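Putative isochorismatase (Streptomyces avermitilis, PDB 3KL2) is of unknown function but probably acts as a hydrolase of the isochorismatase family, a branch of the cysteine hydrolases. Local coordinates at residues Y33-S39 and W111-V116; D125-E129 and T140-I145; F159-C163 and E193-I198. All blocks are in the same frame, centred on the assembly; numbering follows the deposited sequence.

Overall arrangement
The three contacts follow one another along the chain without nesting or crossing. Strand 26-31 leads into contact 1, where residues 33-39 meet 111-116 and so close a long loop that includes helices 45-55, 57-71 and 96-103 and strand 75-78. Contact 2 (125-129 with 140-145) closes a short loop, setting the start of helix 142-149 against edge strand 126-127. Contact 3 (159-163 with 193-198) ties the turn after central strand 153-159 to helix 191-205. Contacts 1 and 3 touch through the packing of Phe37 and Thr38 on Phe159, whereas contacts 2 and 3 lie on opposite sides of the chain's centre, about 23 Å apart between centres.

Contact 1 of 3, residues Y33-S39 and W111-V116; sequences YQNEFTS and WGAAIV
A single antiparallel bridge, with Gln34 and Ile115 as its non-hydrogen-bonded pair, joins the loop after strand 26-31 to the segment 111-116. Val116 N donates to Tyr33 O and Asn35 N to Ala114 O, each at 2.9 Å. One residue further on, Glu36 N reaches a lone pair of Gly112 O in the carbonyl plane, so that the beginning of helix 35-38 is pinned by successive backbone bonds. Asn35 carries the side-chain contact. Its amide lies flat over the Trp111 indole, the two planes 6° apart, while CB sits above the six-membered ring, 3.6 Å from its centroid. With CG anti to the backbone N (chi1 169°), Trp111 brings its ring under this amide. Asn35 ND2 gives a nearly straight bond of 2.7 Å to Trp111 O, approaching from the face opposite to Ala114 N. An alanine here would keep CB over the indole, but Trp111 O would probably lose one of its two donors and the ring its stacked amide. Gln34 NE2 binds Ala113 O at 2.9 Å and also Ile80 O. Beyond Asn35, Val116 CG2 packs 3.6 Å from Thr38 OG1. A Gln-Asn-x-Phe sequence following the first strand of the sheet is common in this family, and here it is bridged to the segment before strand 126-127.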
ATOM      1  N   TYR A  33      -9.949  18.980 -10.235  1.00 18.98           N
ATOM      2  CA  TYR A  33     -10.632  20.153 -10.700  1.00 17.98           C
ATOM      3  C   TYR A  33      -9.656  21.076 -11.418  1.00 18.00           C
ATOM      4  O   TYR A  33      -9.427  22.189 -10.961  1.00 17.39           O
ATOM      5  CB  TYR A  33     -11.292  20.868  -9.561  1.00 18.32           C
ATOM      6  CG  TYR A  33     -12.535  20.206  -9.019  1.00 18.51           C
ATOM      7  CD1 TYR A  33     -13.801  20.635  -9.378  1.00 16.41           C
ATOM      8  CD2 TYR A  33     -12.433  19.162  -8.113  1.00 19.89           C
ATOM      9  CE1 TYR A  33     -14.953  20.041  -8.818  1.00 18.42           C
ATOM     10  CE2 TYR A  33     -13.555  18.556  -7.586  1.00 20.14           C
ATOM     11  CZ  TYR A  33     -14.805  19.013  -7.926  1.00 20.32           C
ATOM     12  OH  TYR A  33     -15.872  18.385  -7.348  1.00 23.23           O
ATOM     13  N   GLN A  34      -9.109  20.594 -12.545  1.00 16.95           N
ATOM     14  CA  GLN A  34      -8.117  21.294 -13.313  1.00 17.18           C
ATOM     15  C   GLN A  34      -8.723  21.766 -14.625  1.00 17.21           C
ATOM     16  O   GLN A  34      -9.650  21.141 -15.126  1.00 19.39           O
ATOM     17  CB  GLN A  34      -6.914  20.386 -13.618  1.00 17.14           C
ATOM     18  CG  GLN A  34      -6.035  20.079 -12.383  1.00 18.15           C
ATOM     19  CD  GLN A  34      -5.297  18.812 -12.535  1.00 16.49           C
ATOM     20  OE1 GLN A  34      -5.841  17.745 -12.230  1.00 18.67           O
ATOM     21  NE2 GLN A  34      -4.091  18.882 -13.092  1.00 14.79           N
ATOM     22  N   ASN A  35      -8.157  22.835 -15.191  1.00 16.17           N
ATOM     23  CA  ASN A  35      -8.649  23.424 -16.409  1.00 15.77           C
ATOM     24  C   ASN A  35      -8.879  22.365 -17.468  1.00 15.55           C
ATOM     25  O   ASN A  35      -9.908  22.388 -18.137  1.00 15.05           O
ATOM     26  CB  ASN A  35      -7.708  24.526 -16.949  1.00 15.15           C
ATOM     27  CG  ASN A  35      -7.700  25.771 -16.078  1.00 15.12           C
ATOM     28  OD1 ASN A  35      -8.762  26.285 -15.715  1.00 15.45           O
ATOM     29  ND2 ASN A  35      -6.490  26.254 -15.707  1.00 10.88           N
ATOM     30  N   GLU A  36      -7.964  21.400 -17.557  1.00 16.10           N
ATOM     31  CA  GLU A  36      -8.026  20.376 -18.602  1.00 16.40           C
ATOM     32  C   GLU A  36      -9.413  19.721 -18.729  1.00 16.60           C
ATOM     33  O   GLU A  36      -9.804  19.311 -19.831  1.00 15.99           O
ATOM     34  CB  GLU A  36      -6.934  19.321 -18.410  1.00 16.62           C
ATOM     35  CG  GLU A  36      -6.417  18.786 -19.724  1.00 17.28           C
ATOM     36  CD  GLU A  36      -5.393  19.707 -20.344  1.00 19.78           C
ATOM     37  OE1 GLU A  36      -4.205  19.555 -19.967  1.00 21.13           O
ATOM     38  OE2 GLU A  36      -5.764  20.555 -21.215  1.00 17.26           O
ATOM     39  N   PHE A  37     -10.155  19.685 -17.618  1.00 17.09           N
ATOM     40  CA  PHE A  37     -11.519  19.141 -17.560  1.00 17.80           C
ATOM     41  C   PHE A  37     -12.582  20.224 -17.459  1.00 18.91           C
ATOM     42  O   PHE A  37     -13.610  20.164 -18.139  1.00 20.78           O
ATOM     43  CB  PHE A  37     -11.687  18.261 -16.289  1.00 18.16           C
ATOM     44  CG  PHE A  37     -11.169  16.860 -16.406  1.00 15.93           C
ATOM     45  CD1 PHE A  37     -11.506  16.049 -17.477  1.00 20.43           C
ATOM     46  CD2 PHE A  37     -10.431  16.310 -15.382  1.00 17.51           C
ATOM     47  CE1 PHE A  37     -11.042  14.699 -17.560  1.00 19.20           C
ATOM     48  CE2 PHE A  37      -9.965  14.971 -15.441  1.00 17.48           C
ATOM     49  CZ  PHE A  37     -10.265  14.179 -16.518  1.00 18.10           C
ATOM     50  N   THR A  38     -12.362  21.206 -16.586  1.00 19.36           N
ATOM     51  CA  THR A  38     -13.405  22.150 -16.176  1.00 19.55           C
ATOM     52  C   THR A  38     -13.707  23.284 -17.143  1.00 19.94           C
ATOM     53  O   THR A  38     -14.793  23.849 -17.091  1.00 19.81           O
ATOM     54  CB  THR A  38     -12.979  22.869 -14.888  1.00 19.91           C
ATOM     55  OG1 THR A  38     -11.689  23.437 -15.122  1.00 21.50           O
ATOM     56  CG2 THR A  38     -12.929  21.902 -13.702  1.00 16.80           C
ATOM     57  N   SER A  39     -12.760  23.636 -18.010  1.00 20.51           N
ATOM     58  CA  SER A  39     -12.819  24.941 -18.695  1.00 20.53           C
ATOM     59  C   SER A  39     -12.669  24.842 -20.206  1.00 21.16           C
ATOM     60  O   SER A  39     -11.941  23.984 -20.709  1.00 20.41           O
ATOM     61  CB  SER A  39     -11.690  25.831 -18.161  1.00 20.72           C
ATOM     62  OG  SER A  39     -11.542  25.721 -16.748  1.00 19.97           O
ATOM     63  N   TRP A 111      -1.477  25.763 -18.515  1.00 13.43           N
ATOM     64  CA  TRP A 111      -2.775  26.226 -18.053  1.00 12.81           C
ATOM     65  C   TRP A 111      -3.671  25.025 -17.785  1.00 13.02           C
ATOM     66  O   TRP A 111      -4.399  24.987 -16.764  1.00 13.77           O
ATOM     67  CB  TRP A 111      -3.393  27.165 -19.091  1.00 12.71           C
ATOM     68  CG  TRP A 111      -4.850  27.519 -18.881  1.00 11.35           C
ATOM     69  CD1 TRP A 111      -5.367  28.525 -18.074  1.00 10.67           C
ATOM     70  CD2 TRP A 111      -5.977  26.891 -19.505  1.00  9.48           C
ATOM     71  NE1 TRP A 111      -6.746  28.538 -18.160  1.00 10.05           N
ATOM     72  CE2 TRP A 111      -7.149  27.570 -19.042  1.00  8.40           C
ATOM     73  CE3 TRP A 111      -6.115  25.831 -20.422  1.00 10.25           C
ATOM     74  CZ2 TRP A 111      -8.426  27.226 -19.456  1.00  7.06           C
ATOM     75  CZ3 TRP A 111      -7.413  25.483 -20.851  1.00 12.31           C
ATOM     76  CH2 TRP A 111      -8.549  26.173 -20.350  1.00 11.10           C
ATOM     77  N   GLY A 112      -3.603  24.042 -18.667  1.00 12.49           N
ATOM     78  CA  GLY A 112      -4.446  22.839 -18.516  1.00 13.26           C
ATOM     79  C   GLY A 112      -4.282  22.117 -17.195  1.00 14.43           C
ATOM     80  O   GLY A 112      -5.267  21.581 -16.632  1.00 14.84           O
ATOM     81  N   ALA A 113      -3.045  22.123 -16.702  1.00 14.83           N
ATOM     82  CA  ALA A 113      -2.666  21.462 -15.471  1.00 15.60           C
ATOM     83  C   ALA A 113      -3.070  22.220 -14.221  1.00 16.27           C
ATOM     84  O   ALA A 113      -3.076  21.615 -13.174  1.00 18.18           O
ATOM     85  CB  ALA A 113      -1.099  21.219 -15.441  1.00 15.62           C
ATOM     86  N   ALA A 114      -3.391  23.514 -14.319  1.00 15.84           N
ATOM     87  CA  ALA A 114      -3.767  24.319 -13.164  1.00 15.14           C
ATOM     88  C   ALA A 114      -5.150  24.027 -12.657  1.00 15.88           C
ATOM     89  O   ALA A 114      -6.099  23.747 -13.427  1.00 13.76           O
ATOM     90  CB  ALA A 114      -3.699  25.803 -13.484  1.00 13.92           C
ATOM     91  N   ILE A 115      -5.276  24.164 -11.337  1.00 16.38           N
ATOM     92  CA  ILE A 115      -6.551  24.066 -10.697  1.00 16.80           C
ATOM     93  C   ILE A 115      -7.391  25.216 -11.179  1.00 17.50           C
ATOM     94  O   ILE A 115      -6.875  26.291 -11.476  1.00 18.82           O
ATOM     95  CB  ILE A 115      -6.446  24.085  -9.186  1.00 16.39           C
ATOM     96  CG1 ILE A 115      -5.768  22.790  -8.718  1.00 17.54           C
ATOM     97  CG2 ILE A 115      -7.842  24.201  -8.590  1.00 16.88           C
ATOM     98  CD1 ILE A 115      -5.363  22.775  -7.255  1.00 16.08           C
ATOM     99  N   VAL A 116      -8.694  24.986 -11.285  1.00 18.46           N
ATOM    100  CA  VAL A 116      -9.611  25.973 -11.826  1.00 18.92           C
ATOM    101  C   VAL A 116      -9.733  27.189 -10.869  1.00 20.16           C
ATOM    102  O   VAL A 116      -9.763  27.024  -9.645  1.00 19.23           O
ATOM    103  CB  VAL A 116     -10.976  25.305 -12.152  1.00 18.52           C
ATOM    104  CG1 VAL A 116     -11.652  24.802 -10.883  1.00 18.43           C
ATOM    105  CG2 VAL A 116     -11.907  26.249 -12.956  1.00 17.24           C
TER

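Contact 2 of 3, residues D125-E129 and T140-I145; sequences DIVIE and TNLDFI
Ile128 and Ile145 lie alongside each other, running in opposite senses, and their CD1 methyls come within 3.9 Å. Ile126 meets the same helical residue in the same manner, CD1 against Ile145 CG2 at 4.1 Å, so Ile145 is met by isoleucines from two positions of the 125-129 segment. Leu142 instead runs at a slant to Ile128, laying its CD1 beside Ile128 CG1. The Ile128 side chain crosses that of Thr140 at about a right angle, with its other branch, CG2, anti to the backbone N (chi1, measured to CG1, is -65°) and 3.5 Å from Thr140 OG1. These side chains seat the first turn of helix 142-149 against strand 126-127 and the residues just after it, the strand being at one edge of the parallel sheet within this chain, in the layered alpha/beta fold of the isochorismatase family. Thr140 OG1 accepts from Leu142 N in an ST turn that leads into the helix, and it also bonds Thr136 O. Asn141, at the N-cap position, turns its amide back to the residues that follow the strand instead of capping: chi1 of 55° sets CG between its own backbone N and carbonyl carbon. From there OD1 receives Glu129 N at 3.0 Å, the donor lying above the carbonyl plane, and ND2 gives to a water that donates in turn to Val127 O. A weak return bond runs from Asn141 N to Glu129 O. The carboxylate of Glu129 forms salt bridges with Lys108 and Arg132 of the second subunit, which places this edge at a subunit interface.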
ATOM      1  N   ASP A 125      -5.337  25.342   2.661  1.00 26.04           N
ATOM      2  CA  ASP A 125      -5.719  24.209   1.844  1.00 24.99           C
ATOM      3  C   ASP A 125      -4.483  23.352   1.558  1.00 23.71           C
ATOM      4  O   ASP A 125      -3.396  23.882   1.275  1.00 21.66           O
ATOM      5  CB  ASP A 125      -6.237  24.674   0.504  1.00 25.16           C
ATOM      6  CG  ASP A 125      -7.635  25.257   0.564  1.00 27.43           C
ATOM      7  OD1 ASP A 125      -8.230  25.458   1.663  1.00 28.87           O
ATOM      8  OD2 ASP A 125      -8.140  25.524  -0.555  1.00 30.25           O
ATOM      9  N   ILE A 126      -4.687  22.032   1.585  1.00 22.07           N
ATOM     10  CA  ILE A 126      -3.628  21.081   1.308  1.00 21.26           C
ATOM     11  C   ILE A 126      -3.708  20.722  -0.162  1.00 20.51           C
ATOM     12  O   ILE A 126      -4.793  20.514  -0.693  1.00 21.67           O
ATOM     13  CB  ILE A 126      -3.791  19.834   2.235  1.00 21.44           C
ATOM     14  CG1 ILE A 126      -3.494  20.231   3.689  1.00 22.04           C
ATOM     15  CG2 ILE A 126      -2.934  18.663   1.781  1.00 18.24           C
ATOM     16  CD1 ILE A 126      -4.110  19.273   4.747  1.00 19.74           C
ATOM     17  N   VAL A 127      -2.577  20.693  -0.834  1.00 19.56           N
ATOM     18  CA  VAL A 127      -2.516  20.270  -2.225  1.00 18.73           C
ATOM     19  C   VAL A 127      -1.727  18.959  -2.230  1.00 18.56           C
ATOM     20  O   VAL A 127      -0.522  18.952  -2.015  1.00 18.81           O
ATOM     21  CB  VAL A 127      -1.909  21.368  -3.164  1.00 18.83           C
ATOM     22  CG1 VAL A 127      -1.711  20.872  -4.605  1.00 17.52           C
ATOM     23  CG2 VAL A 127      -2.810  22.632  -3.194  1.00 17.93           C
ATOM     24  N   ILE A 128      -2.451  17.855  -2.427  1.00 18.03           N
ATOM     25  CA  ILE A 128      -1.905  16.487  -2.474  1.00 17.72           C
ATOM     26  C   ILE A 128      -0.951  16.343  -3.633  1.00 17.53           C
ATOM     27  O   ILE A 128      -1.259  16.794  -4.725  1.00 19.47           O
ATOM     28  CB  ILE A 128      -3.101  15.476  -2.640  1.00 17.05           C
ATOM     29  CG1 ILE A 128      -4.001  15.533  -1.396  1.00 19.54           C
ATOM     30  CG2 ILE A 128      -2.640  14.073  -2.937  1.00 16.78           C
ATOM     31  CD1 ILE A 128      -3.277  15.579   0.028  1.00 18.19           C
ATOM     32  N   GLU A 129       0.185  15.708  -3.417  1.00 17.89           N
ATOM     33  CA  GLU A 129       1.210  15.584  -4.434  1.00 18.38           C
ATOM     34  C   GLU A 129       1.479  14.156  -4.843  1.00 17.89           C
ATOM     35  O   GLU A 129       1.338  13.227  -4.053  1.00 18.61           O
ATOM     36  CB  GLU A 129       2.541  16.107  -3.905  1.00 19.02           C
ATOM     37  CG  GLU A 129       2.549  17.569  -3.403  1.00 21.70           C
ATOM     38  CD  GLU A 129       3.815  17.894  -2.560  1.00 25.95           C
ATOM     39  OE1 GLU A 129       3.882  19.021  -2.036  1.00 28.07           O
ATOM     40  OE2 GLU A 129       4.746  17.039  -2.415  1.00 30.23           O
ATOM     41  N   THR A 140       0.173   9.096  -4.379  1.00 16.97           N
ATOM     42  CA  THR A 140       0.291  10.324  -3.660  1.00 15.66           C
ATOM     43  C   THR A 140       0.495  10.151  -2.149  1.00 16.17           C
ATOM     44  O   THR A 140       0.513   9.041  -1.636  1.00 15.85           O
ATOM     45  CB  THR A 140      -0.974  11.148  -3.840  1.00 16.01           C
ATOM     46  OG1 THR A 140      -1.992  10.672  -2.952  1.00 11.90           O
ATOM     47  CG2 THR A 140      -1.417  11.119  -5.264  1.00 15.75           C
ATOM     48  N   ASN A 141       0.608  11.302  -1.456  1.00 16.80           N
ATOM     49  CA  ASN A 141       0.669  11.411   0.005  1.00 16.60           C
ATOM     50  C   ASN A 141      -0.683  11.516   0.685  1.00 16.28           C
ATOM     51  O   ASN A 141      -0.771  11.894   1.859  1.00 16.67           O
ATOM     52  CB  ASN A 141       1.537  12.602   0.441  1.00 17.34           C
ATOM     53  CG  ASN A 141       1.102  13.953  -0.167  1.00 15.34           C
ATOM     54  OD1 ASN A 141       0.135  14.039  -0.887  1.00 16.07           O
ATOM     55  ND2 ASN A 141       1.855  14.989   0.118  1.00 11.82           N
ATOM     56  N   LEU A 142      -1.743  11.195  -0.035  1.00 15.89           N
ATOM     57  CA  LEU A 142      -3.067  11.339   0.543  1.00 15.97           C
ATOM     58  C   LEU A 142      -3.276  10.518   1.800  1.00 16.56           C
ATOM     59  O   LEU A 142      -3.743  11.071   2.820  1.00 17.33           O
ATOM     60  CB  LEU A 142      -4.157  10.965  -0.454  1.00 15.73           C
ATOM     61  CG  LEU A 142      -5.596  11.150   0.105  1.00 14.41           C
ATOM     62  CD1 LEU A 142      -5.827  12.583   0.455  1.00 13.65           C
ATOM     63  CD2 LEU A 142      -6.685  10.653  -0.883  1.00 14.48           C
ATOM     64  N   ASP A 143      -3.007   9.212   1.725  1.00 16.38           N
ATOM     65  CA  ASP A 143      -3.180   8.331   2.878  1.00 17.57           C
ATOM     66  C   ASP A 143      -2.349   8.785   4.078  1.00 17.55           C
ATOM     67  O   ASP A 143      -2.876   8.881   5.215  1.00 17.47           O
ATOM     68  CB  ASP A 143      -2.726   6.923   2.560  1.00 19.27           C
ATOM     69  CG  ASP A 143      -3.385   5.884   3.446  1.00 22.87           C
ATOM     70  OD1 ASP A 143      -4.344   6.204   4.184  1.00 29.34           O
ATOM     71  OD2 ASP A 143      -2.992   4.721   3.314  1.00 28.72           O
ATOM     72  N   PHE A 144      -1.066   9.080   3.836  1.00 15.36           N
ATOM     73  CA  PHE A 144      -0.206   9.608   4.895  1.00 15.83           C
ATOM     74  C   PHE A 144      -0.772  10.859   5.618  1.00 15.70           C
ATOM     75  O   PHE A 144      -0.749  10.951   6.828  1.00 15.35           O
ATOM     76  CB  PHE A 144       1.143   9.964   4.331  1.00 16.20           C
ATOM     77  CG  PHE A 144       2.128  10.337   5.354  1.00 16.96           C
ATOM     78  CD1 PHE A 144       3.095   9.428   5.768  1.00 17.16           C
ATOM     79  CD2 PHE A 144       2.103  11.599   5.921  1.00 15.25           C
ATOM     80  CE1 PHE A 144       4.027   9.798   6.731  1.00 17.47           C
ATOM     81  CE2 PHE A 144       3.017  11.949   6.888  1.00 14.46           C
ATOM     82  CZ  PHE A 144       3.960  11.081   7.290  1.00 16.63           C
ATOM     83  N   ILE A 145      -1.277  11.805   4.854  1.00 15.42           N
ATOM     84  CA  ILE A 145      -1.705  13.072   5.408  1.00 15.65           C
ATOM     85  C   ILE A 145      -3.013  12.890   6.168  1.00 16.80           C
ATOM     86  O   ILE A 145      -3.160  13.430   7.260  1.00 17.27           O
ATOM     87  CB  ILE A 145      -1.809  14.156   4.293  1.00 15.22           C
ATOM     88  CG1 ILE A 145      -0.404  14.491   3.804  1.00 14.66           C
ATOM     89  CG2 ILE A 145      -2.597  15.416   4.782  1.00 16.11           C
ATOM     90  CD1 ILE A 145      -0.302  15.343   2.557  1.00 14.04           C
TER
HETATM   91  O   HOH W   1       0.802  17.469  -0.132  1.00 17.48           O

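Contact 3 of 3, residues F159-C163 and E193-I198; sequences FLTNC and EHNNAI
Asn162 ND2 is shared between two carboxylates: it donates to Glu193 OE1 at 3.1 Å, and to Asp201 of the fourth subunit. The bond to Glu193 is bent, 142° at the hydrogen, and the nitrogen comes in from well above the carboxylate plane, the two flat groups standing 68° apart. Two acceptors on one amide nitrogen probably fix its rotation. Thr161, the preceding residue, makes the other polar link. Its OG1 lies 2.9 Å from His194 ND1, near the plane of the imidazole and at its edge, and the two side chains cross at about a right angle. His194 holds CG anti to the backbone N (chi1 176°), an orientation that brings ND1 to the threonine. Between these two bonds Ala197 supplies the apolar contact, CB being 3.8 Å from Thr161 CG2 and 3.9 Å from Asn162 CB. A small helix residue thus lets the loop lie close to helix 191-205. Asn162 O also accepts from Arg170 of the fourth subunit, so the same residue serves both the fold and the tetramer. The loop is shaped by a cis peptide between Phe159 and Leu160, followed by a type I turn from Leu160 to Cys163. Such a cis peptide and turn after the central strand are typical of the isochorismatase-like cysteine hydrolases, in which they lead to the nucleophilic cysteine at the start of the next helix, as is probably true here.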
ATOM      1  N   PHE A 159     -13.516  14.460 -10.821  1.00 18.18           N
ATOM      2  CA  PHE A 159     -13.513  13.798 -12.117  1.00 18.33           C
ATOM      3  C   PHE A 159     -12.591  12.583 -12.039  1.00 18.79           C
ATOM      4  O   PHE A 159     -11.658  12.557 -11.203  1.00 17.77           O
ATOM      5  CB  PHE A 159     -12.884  14.716 -13.159  1.00 18.94           C
ATOM      6  CG  PHE A 159     -13.600  16.020 -13.388  1.00 18.70           C
ATOM      7  CD1 PHE A 159     -14.492  16.151 -14.446  1.00 20.33           C
ATOM      8  CD2 PHE A 159     -13.326  17.121 -12.607  1.00 19.71           C
ATOM      9  CE1 PHE A 159     -15.101  17.346 -14.718  1.00 19.70           C
ATOM     10  CE2 PHE A 159     -13.913  18.318 -12.860  1.00 21.39           C
ATOM     11  CZ  PHE A 159     -14.824  18.440 -13.922  1.00 22.50           C
ATOM     12  N   LEU A 160     -12.838  11.537 -12.829  1.00 19.10           N
ATOM     13  CA  LEU A 160     -14.104  11.236 -13.463  1.00 19.19           C
ATOM     14  C   LEU A 160     -14.911  10.317 -12.582  1.00 19.99           C
ATOM     15  O   LEU A 160     -14.356   9.357 -12.029  1.00 20.42           O
ATOM     16  CB  LEU A 160     -13.883  10.504 -14.765  1.00 18.46           C
ATOM     17  CG  LEU A 160     -13.177  11.306 -15.848  1.00 19.13           C
ATOM     18  CD1 LEU A 160     -12.537  10.348 -16.872  1.00 18.16           C
ATOM     19  CD2 LEU A 160     -14.141  12.287 -16.470  1.00 18.47           C
ATOM     20  N   THR A 161     -16.226  10.555 -12.536  1.00 20.65           N
ATOM     21  CA  THR A 161     -17.164   9.721 -11.802  1.00 21.09           C
ATOM     22  C   THR A 161     -16.841   8.228 -11.795  1.00 21.33           C
ATOM     23  O   THR A 161     -16.808   7.643 -10.729  1.00 20.15           O
ATOM     24  CB  THR A 161     -18.527   9.801 -12.409  1.00 21.43           C
ATOM     25  OG1 THR A 161     -18.951  11.160 -12.431  1.00 24.41           O
ATOM     26  CG2 THR A 161     -19.507   8.940 -11.607  1.00 21.83           C
ATOM     27  N   ASN A 162     -16.648   7.611 -12.972  1.00 21.33           N
ATOM     28  CA  ASN A 162     -16.417   6.160 -13.018  1.00 22.48           C
ATOM     29  C   ASN A 162     -14.960   5.765 -13.116  1.00 22.86           C
ATOM     30  O   ASN A 162     -14.657   4.579 -13.201  1.00 23.85           O
ATOM     31  CB  ASN A 162     -17.233   5.461 -14.133  1.00 23.02           C
ATOM     32  CG  ASN A 162     -16.952   6.039 -15.500  1.00 23.62           C
ATOM     33  OD1 ASN A 162     -16.821   7.253 -15.656  1.00 26.34           O
ATOM     34  ND2 ASN A 162     -16.800   5.176 -16.478  1.00 26.05           N
ATOM     35  N   CYS A 163     -14.055   6.735 -13.071  1.00 23.27           N
ATOM     36  CA  CYS A 163     -12.657   6.445 -13.182  1.00 24.05           C
ATOM     37  C   CYS A 163     -11.946   6.763 -11.858  1.00 23.84           C
ATOM     38  O   CYS A 163     -12.087   6.014 -10.898  1.00 23.90           O
ATOM     39  CB  CYS A 163     -12.082   7.172 -14.384  1.00 24.15           C
ATOM     40  SG  CYS A 163     -10.447   6.546 -14.827  1.00 27.81           S
ATOM     41  N   GLU A 193     -22.569   6.476 -18.330  1.00 26.76           N
ATOM     42  CA  GLU A 193     -21.461   6.018 -17.450  1.00 27.36           C
ATOM     43  C   GLU A 193     -21.578   6.641 -16.057  1.00 26.17           C
ATOM     44  O   GLU A 193     -21.417   5.964 -15.042  1.00 27.42           O
ATOM     45  CB  GLU A 193     -20.084   6.345 -18.045  1.00 28.12           C
ATOM     46  CG  GLU A 193     -19.799   5.699 -19.411  1.00 32.49           C
ATOM     47  CD  GLU A 193     -18.323   5.870 -19.922  1.00 38.10           C
ATOM     48  OE1 GLU A 193     -17.453   6.446 -19.202  1.00 36.47           O
ATOM     49  OE2 GLU A 193     -18.061   5.394 -21.073  1.00 39.98           O
ATOM     50  N   HIS A 194     -21.874   7.929 -16.016  1.00 24.58           N
ATOM     51  CA  HIS A 194     -22.059   8.663 -14.764  1.00 23.04           C
ATOM     52  C   HIS A 194     -23.150   8.088 -13.861  1.00 22.62           C
ATOM     53  O   HIS A 194     -22.906   7.787 -12.696  1.00 22.58           O
ATOM     54  CB  HIS A 194     -22.371  10.114 -15.129  1.00 22.52           C
ATOM     55  CG  HIS A 194     -22.686  10.998 -13.969  1.00 21.88           C
ATOM     56  ND1 HIS A 194     -21.708  11.626 -13.223  1.00 18.50           N
ATOM     57  CD2 HIS A 194     -23.877  11.400 -13.455  1.00 21.01           C
ATOM     58  CE1 HIS A 194     -22.288  12.375 -12.297  1.00 20.90           C
ATOM     59  NE2 HIS A 194     -23.601  12.256 -12.415  1.00 21.74           N
ATOM     60  N   ASN A 195     -24.346   7.929 -14.413  1.00 23.03           N
ATOM     61  CA  ASN A 195     -25.528   7.487 -13.673  1.00 23.23           C
ATOM     62  C   ASN A 195     -25.388   6.056 -13.160  1.00 23.07           C
ATOM     63  O   ASN A 195     -25.884   5.728 -12.082  1.00 21.96           O
ATOM     64  CB  ASN A 195     -26.773   7.525 -14.577  1.00 23.91           C
ATOM     65  CG  ASN A 195     -27.146   8.928 -15.047  1.00 25.11           C
ATOM     66  OD1 ASN A 195     -26.744   9.924 -14.484  1.00 25.62           O
ATOM     67  ND2 ASN A 195     -27.964   8.983 -16.082  1.00 27.85           N
ATOM     68  N   ASN A 196     -24.761   5.201 -13.971  1.00 23.28           N
ATOM     69  CA  ASN A 196     -24.606   3.805 -13.629  1.00 23.78           C
ATOM     70  C   ASN A 196     -23.645   3.685 -12.421  1.00 23.77           C
ATOM     71  O   ASN A 196     -23.999   3.091 -11.375  1.00 23.05           O
ATOM     72  CB  ASN A 196     -24.184   2.990 -14.864  1.00 24.62           C
ATOM     73  CG  ASN A 196     -25.408   2.701 -15.866  1.00 27.47           C
ATOM     74  OD1 ASN A 196     -26.574   2.610 -15.456  1.00 30.88           O
ATOM     75  ND2 ASN A 196     -25.104   2.542 -17.153  1.00 28.49           N
ATOM     76  N   ALA A 197     -22.475   4.305 -12.537  1.00 23.35           N
ATOM     77  CA  ALA A 197     -21.535   4.389 -11.436  1.00 23.62           C
ATOM     78  C   ALA A 197     -22.211   4.876 -10.140  1.00 23.64           C
ATOM     79  O   ALA A 197     -22.062   4.247  -9.091  1.00 23.36           O
ATOM     80  CB  ALA A 197     -20.342   5.275 -11.800  1.00 23.18           C
ATOM     81  N   ILE A 198     -22.977   5.958 -10.211  1.00 23.91           N
ATOM     82  CA  ILE A 198     -23.604   6.494  -9.004  1.00 24.55           C
ATOM     83  C   ILE A 198     -24.634   5.522  -8.379  1.00 25.81           C
ATOM     84  O   ILE A 198     -24.606   5.316  -7.150  1.00 25.13           O
ATOM     85  CB  ILE A 198     -24.256   7.867  -9.257  1.00 24.76           C
ATOM     86  CG1 ILE A 198     -23.176   8.942  -9.401  1.00 25.12           C
ATOM     87  CG2 ILE A 198     -25.199   8.270  -8.100  1.00 23.23           C
ATOM     88  CD1 ILE A 198     -23.638  10.201 -10.165  1.00 23.83           C
TER